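Local structure of histidine--tRNA ligase (Thermus thermophilus, 1H4V) at residues L139-C150 against P301-V309. The protein joins L-histidine to tRNA(His) at the expense of ATP, working as a homodimeric class II aminoacyl-tRNA synthetase. Numbering follows the deposited sequence.
Sequences LDAEAVVLLYEC and PGVGFAFGV
Leu147 lays its CB over the middle of the Phe305 ring, 3.6 Å from the ring centroid and only 6° off the normal, a clear CH-pi contact. From there CD1 of Leu147 reaches on to CD2 of Phe307, 3.5 Å away, so one leucine bridges two aromatic rings on the same side of strand 302-308. Its CG stands anti to the backbone N (chi1 169°), which with the next torsion carries CD1 past the Phe305 face toward Phe307. Phe305 itself, with CG held between its own N and carbonyl carbon, stands up from the strand into the helix. CB of Leu146 meets the ring edge at CE1, and the carbonyl O of Ala143, already accepting the helical bond from Leu147 N, lies 3.3 Å from CD1 of Phe305. Were Phe305 an alanine, Leu147 would probably lose the face it rests on and a gap would be likely to open between strand and helix. Cys150 continues the row, its CB 4.0 Å from CE2 of Phe307. Toward the strand's start, Val303 splits its branches: CG1 meets CB of Leu139, while CG2 lies 4.0 Å from CA of Asp140. The Asp140 carboxylate also nears CG2, but its oxygens hydrogen-bond with Thr267 and form a salt bridge with Arg287. Helix 137-153 runs almost parallel to the strand, 10° between the short axes, and packs on the largely antiparallel sheet of the class II catalytic domain; Tyr129 on neighbouring strand 123-132 also meets the Phe305 ring. Along the helix, Glu142 forms a salt bridge with Arg352 of the second subunit. Across the interface itself the chemistry is almost wholly apolar, implying that shape fit and buried hydrocarbon, with the Phe305 face covered by Leu147, join helix to sheet.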
loop_
_atom_site.group_PDB
_atom_site.type_symbol
_atom_site.label_atom_id
_atom_site.label_comp_id
_atom_site.label_asym_id
_atom_site.label_seq_id
_atom_site.Cartn_x
_atom_site.Cartn_y
_atom_site.Cartn_z
ATOM N N LEU A 139 -4.060 -7.089 -27.712
ATOM C CA LEU A 139 -3.735 -6.484 -26.430
ATOM C C LEU A 139 -4.591 -5.269 -26.099
ATOM O O LEU A 139 -4.879 -5.013 -24.925
ATOM C CB LEU A 139 -2.257 -6.113 -26.387
ATOM C CG LEU A 139 -1.401 -7.355 -26.602
ATOM C CD1 LEU A 139 0.037 -6.962 -26.787
ATOM C CD2 LEU A 139 -1.570 -8.302 -25.419
ATOM N N ASP A 140 -5.001 -4.525 -27.125
ATOM C CA ASP A 140 -5.843 -3.349 -26.918
ATOM C C ASP A 140 -7.226 -3.797 -26.462
ATOM O O ASP A 140 -7.790 -3.252 -25.519
ATOM C CB ASP A 140 -5.966 -2.539 -28.213
ATOM C CG ASP A 140 -4.620 -2.181 -28.801
ATOM O OD1 ASP A 140 -4.437 -1.015 -29.211
ATOM O OD2 ASP A 140 -3.742 -3.068 -28.865
ATOM N N ALA A 141 -7.768 -4.806 -27.131
ATOM C CA ALA A 141 -9.079 -5.319 -26.767
ATOM C C ALA A 141 -9.021 -5.898 -25.351
ATOM O O ALA A 141 -9.977 -5.779 -24.581
ATOM C CB ALA A 141 -9.525 -6.388 -27.768
ATOM N N GLU A 142 -7.898 -6.524 -25.011
ATOM C CA GLU A 142 -7.734 -7.115 -23.687
ATOM C C GLU A 142 -7.703 -6.034 -22.609
ATOM O O GLU A 142 -8.321 -6.188 -21.557
ATOM C CB GLU A 142 -6.456 -7.955 -23.634
ATOM C CG GLU A 142 -6.191 -8.617 -22.304
ATOM C CD GLU A 142 -5.078 -9.654 -22.381
ATOM O OE1 GLU A 142 -5.353 -10.854 -22.152
ATOM O OE2 GLU A 142 -3.926 -9.271 -22.672
ATOM N N ALA A 143 -6.999 -4.938 -22.878
ATOM C CA ALA A 143 -6.911 -3.831 -21.930
ATOM C C ALA A 143 -8.316 -3.313 -21.633
ATOM O O ALA A 143 -8.672 -3.087 -20.473
ATOM C CB ALA A 143 -6.051 -2.705 -22.509
ATOM N N VAL A 144 -9.106 -3.138 -22.690
ATOM C CA VAL A 144 -10.483 -2.661 -22.571
ATOM C C VAL A 144 -11.340 -3.641 -21.762
ATOM O O VAL A 144 -11.994 -3.259 -20.790
ATOM C CB VAL A 144 -11.134 -2.453 -23.971
ATOM C CG1 VAL A 144 -12.603 -2.144 -23.818
ATOM C CG2 VAL A 144 -10.443 -1.295 -24.718
ATOM N N VAL A 145 -11.334 -4.908 -22.159
ATOM C CA VAL A 145 -12.116 -5.914 -21.450
ATOM C C VAL A 145 -11.673 -6.061 -19.997
ATOM O O VAL A 145 -12.507 -6.209 -19.114
ATOM C CB VAL A 145 -12.018 -7.289 -22.134
ATOM C CG1 VAL A 145 -12.885 -8.296 -21.394
ATOM C CG2 VAL A 145 -12.465 -7.176 -23.578
ATOM N N LEU A 146 -10.364 -6.023 -19.750
ATOM C CA LEU A 146 -9.852 -6.143 -18.385
ATOM C C LEU A 146 -10.371 -5.017 -17.482
ATOM O O LEU A 146 -10.736 -5.264 -16.333
ATOM C CB LEU A 146 -8.322 -6.142 -18.373
ATOM C CG LEU A 146 -7.603 -7.450 -18.718
ATOM C CD1 LEU A 146 -6.111 -7.247 -18.586
ATOM C CD2 LEU A 146 -8.056 -8.568 -17.790
ATOM N N LEU A 147 -10.399 -3.791 -18.001
ATOM C CA LEU A 147 -10.894 -2.657 -17.239
ATOM C C LEU A 147 -12.384 -2.847 -17.027
ATOM O O LEU A 147 -12.895 -2.687 -15.915
ATOM C CB LEU A 147 -10.640 -1.348 -17.990
ATOM C CG LEU A 147 -11.347 -0.116 -17.427
ATOM C CD1 LEU A 147 -10.917 0.107 -15.976
ATOM C CD2 LEU A 147 -11.022 1.096 -18.291
ATOM N N TYR A 148 -13.078 -3.201 -18.098
ATOM C CA TYR A 148 -14.514 -3.438 -18.034
ATOM C C TYR A 148 -14.802 -4.478 -16.941
ATOM O O TYR A 148 -15.673 -4.273 -16.093
ATOM C CB TYR A 148 -14.998 -3.940 -19.396
ATOM C CG TYR A 148 -16.489 -4.124 -19.516
ATOM C CD1 TYR A 148 -17.353 -3.037 -19.444
ATOM C CD2 TYR A 148 -17.037 -5.389 -19.724
ATOM C CE1 TYR A 148 -18.728 -3.202 -19.578
ATOM C CE2 TYR A 148 -18.406 -5.565 -19.857
ATOM C CZ TYR A 148 -19.246 -4.468 -19.785
ATOM O OH TYR A 148 -20.603 -4.638 -19.933
ATOM N N GLU A 149 -14.050 -5.582 -16.963
ATOM C CA GLU A 149 -14.195 -6.662 -15.987
ATOM C C GLU A 149 -13.922 -6.243 -14.538
ATOM O O GLU A 149 -14.686 -6.595 -13.644
ATOM C CB GLU A 149 -13.276 -7.830 -16.348
ATOM C CG GLU A 149 -13.986 -8.999 -17.003
ATOM C CD GLU A 149 -14.924 -9.733 -16.048
ATOM O OE1 GLU A 149 -14.429 -10.412 -15.116
ATOM O OE2 GLU A 149 -16.160 -9.629 -16.228
ATOM N N CYS A 150 -12.829 -5.523 -14.297
ATOM C CA CYS A 150 -12.525 -5.081 -12.941
ATOM C C CYS A 150 -13.751 -4.394 -12.367
ATOM O O CYS A 150 -14.164 -4.675 -11.242
ATOM C CB CYS A 150 -11.371 -4.075 -12.919
ATOM S SG CYS A 150 -9.724 -4.723 -13.227
ATOM N N PRO A 301 6.304 -0.725 -27.692
ATOM C CA PRO A 301 4.859 -0.543 -27.880
ATOM C C PRO A 301 4.161 -0.771 -26.549
ATOM O O PRO A 301 4.571 -1.630 -25.770
ATOM C CB PRO A 301 4.494 -1.630 -28.890
ATOM C CG PRO A 301 5.790 -1.891 -29.616
ATOM C CD PRO A 301 6.802 -1.845 -28.504
ATOM N N GLY A 302 3.103 -0.016 -26.287
ATOM C CA GLY A 302 2.415 -0.188 -25.024
ATOM C C GLY A 302 0.950 0.149 -25.089
ATOM O O GLY A 302 0.514 0.923 -25.930
ATOM N N VAL A 303 0.177 -0.458 -24.201
ATOM C CA VAL A 303 -1.249 -0.205 -24.140
ATOM C C VAL A 303 -1.657 -0.594 -22.733
ATOM O O VAL A 303 -1.121 -1.545 -22.164
ATOM C CB VAL A 303 -2.025 -1.041 -25.196
ATOM C CG1 VAL A 303 -1.858 -2.520 -24.924
ATOM C CG2 VAL A 303 -3.498 -0.665 -25.177
ATOM N N GLY A 304 -2.587 0.156 -22.157
ATOM C CA GLY A 304 -3.020 -0.135 -20.806
ATOM C C GLY A 304 -4.090 0.828 -20.349
ATOM O O GLY A 304 -4.694 1.520 -21.173
ATOM N N PHE A 305 -4.324 0.874 -19.040
ATOM C CA PHE A 305 -5.335 1.759 -18.484
ATOM C C PHE A 305 -5.083 2.060 -17.018
ATOM O O PHE A 305 -4.212 1.471 -16.384
ATOM C CB PHE A 305 -6.730 1.128 -18.618
ATOM C CG PHE A 305 -6.927 -0.109 -17.774
ATOM C CD1 PHE A 305 -6.868 -1.379 -18.344
ATOM C CD2 PHE A 305 -7.190 -0.005 -16.411
ATOM C CE1 PHE A 305 -7.071 -2.529 -17.563
ATOM C CE2 PHE A 305 -7.389 -1.144 -15.630
ATOM C CZ PHE A 305 -7.332 -2.407 -16.208
ATOM N N ALA A 306 -5.876 2.975 -16.484
ATOM C CA ALA A 306 -5.810 3.345 -15.079
ATOM C C ALA A 306 -7.212 3.759 -14.680
ATOM O O ALA A 306 -7.979 4.224 -15.517
ATOM C CB ALA A 306 -4.851 4.522 -14.872
ATOM N N PHE A 307 -7.565 3.541 -13.421
ATOM C CA PHE A 307 -8.853 3.994 -12.899
ATOM C C PHE A 307 -8.642 4.465 -11.458
ATOM O O PHE A 307 -7.780 3.958 -10.741
ATOM C CB PHE A 307 -9.952 2.919 -13.023
ATOM C CG PHE A 307 -9.757 1.704 -12.161
ATOM C CD1 PHE A 307 -9.880 1.780 -10.778
ATOM C CD2 PHE A 307 -9.536 0.462 -12.748
ATOM C CE1 PHE A 307 -9.793 0.630 -9.991
ATOM C CE2 PHE A 307 -9.447 -0.698 -11.975
ATOM C CZ PHE A 307 -9.578 -0.618 -10.597
ATOM N N GLY A 308 -9.387 5.486 -11.065
ATOM C CA GLY A 308 -9.250 6.028 -9.725
ATOM C C GLY A 308 -10.057 5.248 -8.712
ATOM O O GLY A 308 -11.264 5.054 -8.872
ATOM N N VAL A 309 -9.385 4.787 -7.673
ATOM C CA VAL A 309 -10.045 4.034 -6.619
ATOM C C VAL A 309 -11.179 4.854 -5.998
ATOM O O VAL A 309 -12.280 4.333 -5.795
ATOM C CB VAL A 309 -9.018 3.614 -5.544
ATOM C CG1 VAL A 309 -9.709 2.901 -4.394
ATOM C CG2 VAL A 309 -7.960 2.697 -6.190
#